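Local coordinates for protein YghZ aldo-keto reductase (Escherichia coli, PDB 3N6Q) that probably reduces aldehydes or ketones with a nicotinamide cofactor, as other TIM-barrel members of the aldo-keto reductase family do, at residues R16-G19 with R24-A27; W288-K291 with S297-I300; K114-S119 with E147-A152. All blocks are in the same frame, centred on the assembly; numbering follows the deposited sequence. Where two conformers were deposited one is given.

How the contacts relate
Contacts 1 and 2 are neighbours at the base of one TIM barrel, their centres 11 Å apart. Arg16 NH2 lies 2.8 Å from Leu290 O, and Pro26 O lies 2.6 Å from Ser297 OG, both probable hydrogen bonds, while strands 24-31 and 297-300 pair side by side. Contact 3 belongs to the outer helical layer, its centre 26 Å from that of contact 1 and 30 Å from that of contact 2, across the chain's centre from the latter. Family members place cofactor and substrate at the C-terminal ends of the barrel strands. Contact 1 and Ser297 of contact 2 lie at the N-terminal ends.

Contact 1: R16-G19 with R24-A27; sequences RYCG and RLPA
Arg16 and Leu25 face each other as an antiparallel hydrogen-bonded pair, each giving its N-H to the carbonyl of the other. Arg16 N reaches Leu25 O at 2.8 Å and Leu25 N returns the bond to Arg16 O at 2.8 Å. Arg24 CA makes a CA-H...O contact of 3.3 Å to Arg16 O. Next along the strands, Tyr17 and Arg24 form a non-hydrogen-bonded pair whose side chains lie on the same face of the sheet. There the aliphatic part of Arg24 covers one face of the phenol ring: CG sits 3.5 Å from the ring centroid, only 15° off the normal, a clear CH-pi contact. The methylene CD continues over the rim, 3.4 Å from Tyr17 CZ. A bend at chi3 (75°) then brings the guanidinium to within 16° of parallel with the ring. On the other face, Leu25 CD1 rests on Cys18 SG, and both side chains also touch Ile191. Arg16 extends along that face with NE near Ala27 CB. Its guanidinium takes up Gln14 OE1 and the carbonyl oxygens of Leu290, Asp292 and Val295, while Arg24 O accepts from Tyr107 OH of a neighbouring subunit and Tyr17 packs on Asn143 of that subunit. Strand 15-17 and the start of 24-31 thus form the hairpin at the N-terminal end of the barrel, as in other aldo-keto reductases, and 24-31 continues as the first barrel strand. The chemistry divides accordingly: Arg24 lends its methylenes to an aromatic face, whereas Arg16 spends its charge on a cluster of oxygens beyond the end of helix 281-289, where the helix dipole would probably favour it.

Contact 2: W288-K291 with S297-I300; sequences WLLK and SVLI
Val298 meets both Leu289 and Leu290 through a single methyl, CG1, and the contact between the segments is wholly apolar. Leu289 CB comes to 3.7 Å of Val298 CG1, and Leu289 CD1 to 3.9 Å of the same atom, so this leucine bears on the methyl with its root and one branch. Leu290 arrives differently, tip to tip: CG comes to 4.0 Å of Val298 CG1, and CD2 is only slightly farther. Val298 presents CG1 by turning it opposite the carbonyl carbon (chi1 -62°), which leaves CG2 between the backbone N and the carbonyl. Leu290 is also where the chain leaves helical geometry, so one valine methyl is held by the last helical residue and by the first to depart from it. Within the barrel this is the seam between the last strand and the helix before it. Helix 281-289 forms part of the beta-alpha-beta crossover from strand 218-221 to strand 297-300, and the latter closes the barrel by backbone bonds from Val298 to Ala27 and Ser29 of the first strand. Val298 faces outward to the helix, whereas Ser297 points away from it, its OG hydrogen-bonded to both Pro26 O and Ser29 OG. The polar interactions of the other segment belong to the helix end. Lys291 folds back, a bend at its last torsion (chi4 -64°) carrying NZ to within 3.0 Å of Trp288 O, a donor tilted 34° from the carbonyl plane. The same ammonium hangs 3.4 Å above the centre of the Trp288 ring system. Among the aromatic contacts, Leu289 CG lies in plane at the indole edge, and Phe320 meets the indole edge-to-face, with Leu325 and Ile328 of helix 322-334 packing on it as well.

Contact 3: K114-S119 with E147-A152; sequences KYLLAS and EETASA
Leu117 CD2 touches the one flat group that takes part directly, the peptide carbonyl at Ala152, lying 3.5 Å from Ala152 O in plain van der Waals contact. Two other flat groups have partners outside the pair. The ring of Tyr115 packs edge-to-face with that of Trp103. In the carboxylate of Glu148, OE2 takes Arg113 N of its own chain and Tyr164 OH of a third subunit, different from the one that touches the 16-27 hairpin; OE1 takes Gly22 N of that third subunit, whose Asp133 also forms a salt bridge with Lys114. Between the helices the main wedge is Leu116. Its CD2 enters the gap one turn wide between two side chains of helix 146-158, lying 3.8 Å from Thr149 CG2 and 3.9 Å from Ala152 CB. Thr149 turns CG2 anti to its own backbone N, offering the methyl to the leucine while OG1 takes Gly111 O as its partner; one short side chain thus serves both a greasy seam and a loop carbonyl. Ala152 is the point of closest backbone approach, its CA 6.6 Å from Leu117 CA. The axes of the two segments pass 9.6 Å apart and cross at -18°, so the helices run almost parallel. That geometry follows from the barrel, since helices 113-127 and 146-158 are successive members of the outer layer, joined through strand 132-137. Leu116 also rests on Ala98 of strand 93-98 beneath, and Ala150 turns to Met178 and Leu181 of the next helix, 172-183.

Contact 1: R16-G19 with R24-A27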
# COMPACT_ATOMS: atom_id res chain seq x y z
N ARG B 16 5.20 9.88 -30.17
CA ARG B 16 5.09 8.44 -30.46
C ARG B 16 4.66 7.71 -29.23
O ARG B 16 5.28 7.92 -28.14
CB ARG B 16 6.45 7.91 -30.90
CG ARG B 16 6.94 8.59 -32.20
CD ARG B 16 8.24 7.92 -32.70
NE ARG B 16 8.55 8.47 -34.02
CZ ARG B 16 9.24 7.85 -34.97
NH1 ARG B 16 9.82 6.66 -34.73
NH2 ARG B 16 9.38 8.46 -36.16
N TYR B 17 3.64 6.83 -29.37
CA TYR B 17 3.28 5.94 -28.27
C TYR B 17 4.45 5.09 -27.91
O TYR B 17 5.13 4.53 -28.78
CB TYR B 17 2.05 5.05 -28.62
CG TYR B 17 0.79 5.85 -28.60
CD1 TYR B 17 0.06 5.98 -27.44
CD2 TYR B 17 0.36 6.55 -29.74
CE1 TYR B 17 -1.08 6.83 -27.39
CE2 TYR B 17 -0.81 7.34 -29.72
CZ TYR B 17 -1.51 7.47 -28.55
OH TYR B 17 -2.64 8.24 -28.51
N CYS B 18 4.69 4.91 -26.60
CA CYS B 18 5.88 4.19 -26.16
C CYS B 18 5.52 2.68 -26.09
O CYS B 18 4.73 2.29 -25.22
CB CYS B 18 6.23 4.74 -24.73
SG CYS B 18 7.67 3.94 -24.05
N GLY B 19 5.97 1.87 -27.05
CA GLY B 19 5.63 0.45 -27.08
C GLY B 19 4.12 0.26 -27.20
O GLY B 19 3.46 1.02 -27.91
N ARG B 24 2.66 8.77 -24.64
CA ARG B 24 3.31 9.32 -25.86
C ARG B 24 4.54 10.14 -25.51
O ARG B 24 4.43 11.11 -24.74
CB ARG B 24 2.29 10.21 -26.61
CG ARG B 24 1.04 9.40 -26.99
CD ARG B 24 -0.18 10.31 -27.22
NE ARG B 24 0.05 10.93 -28.48
CZ ARG B 24 -0.60 11.99 -28.94
NH1 ARG B 24 -1.62 12.51 -28.23
NH2 ARG B 24 -0.28 12.48 -30.13
N LEU B 25 5.69 9.78 -26.05
CA LEU B 25 6.91 10.56 -25.82
C LEU B 25 7.09 11.46 -27.06
O LEU B 25 6.70 11.05 -28.18
CB LEU B 25 8.11 9.64 -25.62
CG LEU B 25 7.96 8.77 -24.33
CD1 LEU B 25 9.12 7.79 -24.24
CD2 LEU B 25 7.90 9.69 -23.08
N PRO B 26 7.67 12.65 -26.87
CA PRO B 26 8.17 13.40 -28.03
C PRO B 26 9.21 12.58 -28.76
O PRO B 26 9.99 11.85 -28.10
CB PRO B 26 8.81 14.63 -27.38
CG PRO B 26 9.36 14.04 -26.04
CD PRO B 26 8.22 13.17 -25.60
N ALA B 27 9.25 12.67 -30.11
CA ALA B 27 10.23 11.91 -30.87
C ALA B 27 11.64 12.36 -30.57
O ALA B 27 12.58 11.58 -30.77
CB ALA B 27 9.96 12.05 -32.47

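Contact 2: W288-K291 with S297-I300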
# COMPACT_ATOMS: atom_id res chain seq x y z
N TRP B 288 17.54 9.01 -39.27
CA TRP B 288 17.79 7.59 -39.47
C TRP B 288 17.27 6.72 -38.36
O TRP B 288 16.66 5.69 -38.59
CB TRP B 288 19.28 7.36 -39.72
CG TRP B 288 19.59 5.93 -40.08
CD1 TRP B 288 19.77 5.40 -41.36
CD2 TRP B 288 19.87 4.86 -39.16
NE1 TRP B 288 20.09 4.03 -41.26
CE2 TRP B 288 20.12 3.68 -39.92
CE3 TRP B 288 19.87 4.77 -37.75
CZ2 TRP B 288 20.45 2.46 -39.32
CZ3 TRP B 288 20.15 3.55 -37.16
CH2 TRP B 288 20.43 2.39 -37.94
N LEU B 289 17.48 7.14 -37.11
CA LEU B 289 16.88 6.40 -36.00
C LEU B 289 15.37 6.42 -36.06
O LEU B 289 14.72 5.43 -35.73
CB LEU B 289 17.40 7.01 -34.65
CG LEU B 289 18.87 6.65 -34.38
CD1 LEU B 289 19.48 7.59 -33.27
CD2 LEU B 289 18.94 5.16 -33.87
N LEU B 290 14.80 7.57 -36.42
CA LEU B 290 13.36 7.81 -36.35
C LEU B 290 12.62 7.42 -37.70
O LEU B 290 11.45 7.78 -37.90
CB LEU B 290 13.11 9.29 -36.15
CG LEU B 290 13.44 9.75 -34.70
CD1 LEU B 290 13.31 11.24 -34.58
CD2 LEU B 290 12.56 8.99 -33.65
N LYS B 291 13.33 6.71 -38.57
CA LYS B 291 12.85 6.47 -39.95
C LYS B 291 11.70 5.49 -39.99
O LYS B 291 10.98 5.37 -41.02
CB LYS B 291 13.98 5.89 -40.81
CG LYS B 291 14.44 4.46 -40.41
CD LYS B 291 15.77 4.09 -41.19
CE LYS B 291 16.41 2.77 -40.76
NZ LYS B 291 16.90 2.80 -39.30
N SER B 297 11.85 7.41 -29.33
CA SER B 297 12.40 8.76 -29.13
C SER B 297 13.91 8.67 -29.21
O SER B 297 14.51 7.57 -29.04
CB SER B 297 11.92 9.29 -27.73
OG SER B 297 12.30 10.67 -27.58
N VAL B 298 14.56 9.82 -29.46
CA VAL B 298 16.01 9.89 -29.43
C VAL B 298 16.37 10.92 -28.37
O VAL B 298 15.72 11.94 -28.24
CB VAL B 298 16.60 10.28 -30.80
CG1 VAL B 298 16.22 9.17 -31.85
CG2 VAL B 298 16.03 11.62 -31.28
N LEU B 299 17.33 10.57 -27.56
CA LEU B 299 17.76 11.45 -26.45
C LEU B 299 18.83 12.40 -26.86
O LEU B 299 19.97 12.03 -27.10
CB LEU B 299 18.29 10.61 -25.30
CG LEU B 299 17.23 10.22 -24.31
CD1 LEU B 299 17.79 8.98 -23.51
CD2 LEU B 299 16.90 11.44 -23.40
N ILE B 300 18.48 13.68 -26.91
CA ILE B 300 19.39 14.71 -27.34
C ILE B 300 20.00 15.37 -26.11
O ILE B 300 19.26 15.84 -25.24
CB ILE B 300 18.63 15.82 -28.09
CG1 ILE B 300 17.94 15.20 -29.30
CG2 ILE B 300 19.65 16.91 -28.52
CD1 ILE B 300 18.93 14.42 -30.08

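Contact 3: K114-S119 with E147-A152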
# COMPACT_ATOMS: atom_id res chain seq x y z
N LYS B 114 18.19 -2.30 -1.61
CA LYS B 114 18.78 -1.23 -0.77
C LYS B 114 19.19 0.00 -1.62
O LYS B 114 18.72 1.14 -1.40
CB LYS B 114 20.01 -1.79 -0.02
CG LYS B 114 20.88 -0.70 0.66
CD LYS B 114 20.12 0.04 1.80
CE LYS B 114 21.17 1.04 2.50
NZ LYS B 114 20.62 1.65 3.78
N TYR B 115 19.99 -0.24 -2.66
CA TYR B 115 20.47 0.86 -3.45
C TYR B 115 19.39 1.53 -4.26
O TYR B 115 19.26 2.76 -4.24
CB TYR B 115 21.63 0.41 -4.34
CG TYR B 115 22.06 1.39 -5.39
CD1 TYR B 115 22.40 2.71 -5.08
CD2 TYR B 115 22.26 0.95 -6.71
CE1 TYR B 115 22.81 3.60 -6.11
CE2 TYR B 115 22.67 1.81 -7.73
CZ TYR B 115 22.95 3.13 -7.41
OH TYR B 115 23.35 4.01 -8.40
N LEU B 116 18.56 0.71 -4.92
CA LEU B 116 17.54 1.28 -5.80
C LEU B 116 16.55 2.11 -4.98
O LEU B 116 16.18 3.21 -5.38
CB LEU B 116 16.82 0.19 -6.59
CG LEU B 116 17.31 0.04 -8.02
CD1 LEU B 116 18.79 -0.18 -8.05
CD2 LEU B 116 16.54 -1.19 -8.69
N LEU B 117 16.08 1.58 -3.86
CA LEU B 117 15.02 2.29 -3.17
C LEU B 117 15.60 3.49 -2.39
O LEU B 117 14.96 4.55 -2.34
CB LEU B 117 14.23 1.36 -2.23
CG LEU B 117 13.42 0.29 -3.01
CD1 LEU B 117 12.59 -0.60 -2.03
CD2 LEU B 117 12.50 0.93 -4.12
N ALA B 118 16.78 3.33 -1.79
CA ALA B 118 17.41 4.50 -1.12
C ALA B 118 17.69 5.57 -2.17
O ALA B 118 17.54 6.78 -1.89
CB ALA B 118 18.77 4.10 -0.43
N SER B 119 18.17 5.14 -3.35
CA SER B 119 18.57 6.11 -4.36
C SER B 119 17.33 6.88 -4.87
O SER B 119 17.40 8.13 -5.08
CB SER B 119 19.28 5.47 -5.55
OG SER B 119 19.67 6.51 -6.41
N GLU B 147 15.18 -10.92 -9.82
CA GLU B 147 13.92 -10.89 -9.08
C GLU B 147 13.96 -9.73 -8.01
O GLU B 147 12.93 -9.09 -7.70
CB GLU B 147 13.78 -12.18 -8.31
CG GLU B 147 13.43 -13.39 -9.19
CD GLU B 147 14.64 -14.03 -9.94
OE1 GLU B 147 15.85 -13.70 -9.74
OE2 GLU B 147 14.32 -14.91 -10.77
N GLU B 148 15.12 -9.55 -7.42
CA GLU B 148 15.30 -8.47 -6.40
C GLU B 148 15.18 -7.09 -7.07
O GLU B 148 14.48 -6.21 -6.58
CB GLU B 148 16.65 -8.62 -5.70
CG GLU B 148 16.87 -7.44 -4.64
CD GLU B 148 18.08 -7.67 -3.73
OE1 GLU B 148 18.55 -8.82 -3.61
OE2 GLU B 148 18.61 -6.68 -3.18
N THR B 149 15.91 -6.89 -8.17
CA THR B 149 15.82 -5.64 -8.90
C THR B 149 14.36 -5.39 -9.35
O THR B 149 13.84 -4.27 -9.15
CB THR B 149 16.77 -5.67 -10.09
OG1 THR B 149 18.10 -5.90 -9.61
CG2 THR B 149 16.74 -4.34 -10.86
N ALA B 150 13.70 -6.42 -9.92
CA ALA B 150 12.28 -6.25 -10.35
C ALA B 150 11.36 -5.88 -9.23
O ALA B 150 10.43 -5.11 -9.44
CB ALA B 150 11.75 -7.51 -11.12
N SER B 151 11.53 -6.54 -8.07
CA SER B 151 10.69 -6.30 -6.89
C SER B 151 10.88 -4.86 -6.43
O SER B 151 9.91 -4.20 -6.03
CB SER B 151 11.08 -7.19 -5.69
OG SER B 151 10.19 -6.92 -4.59
N ALA B 152 12.12 -4.42 -6.48
CA ALA B 152 12.40 -2.98 -6.14
C ALA B 152 11.64 -2.01 -7.07
O ALA B 152 10.99 -1.05 -6.63
CB ALA B 152 13.90 -2.69 -6.17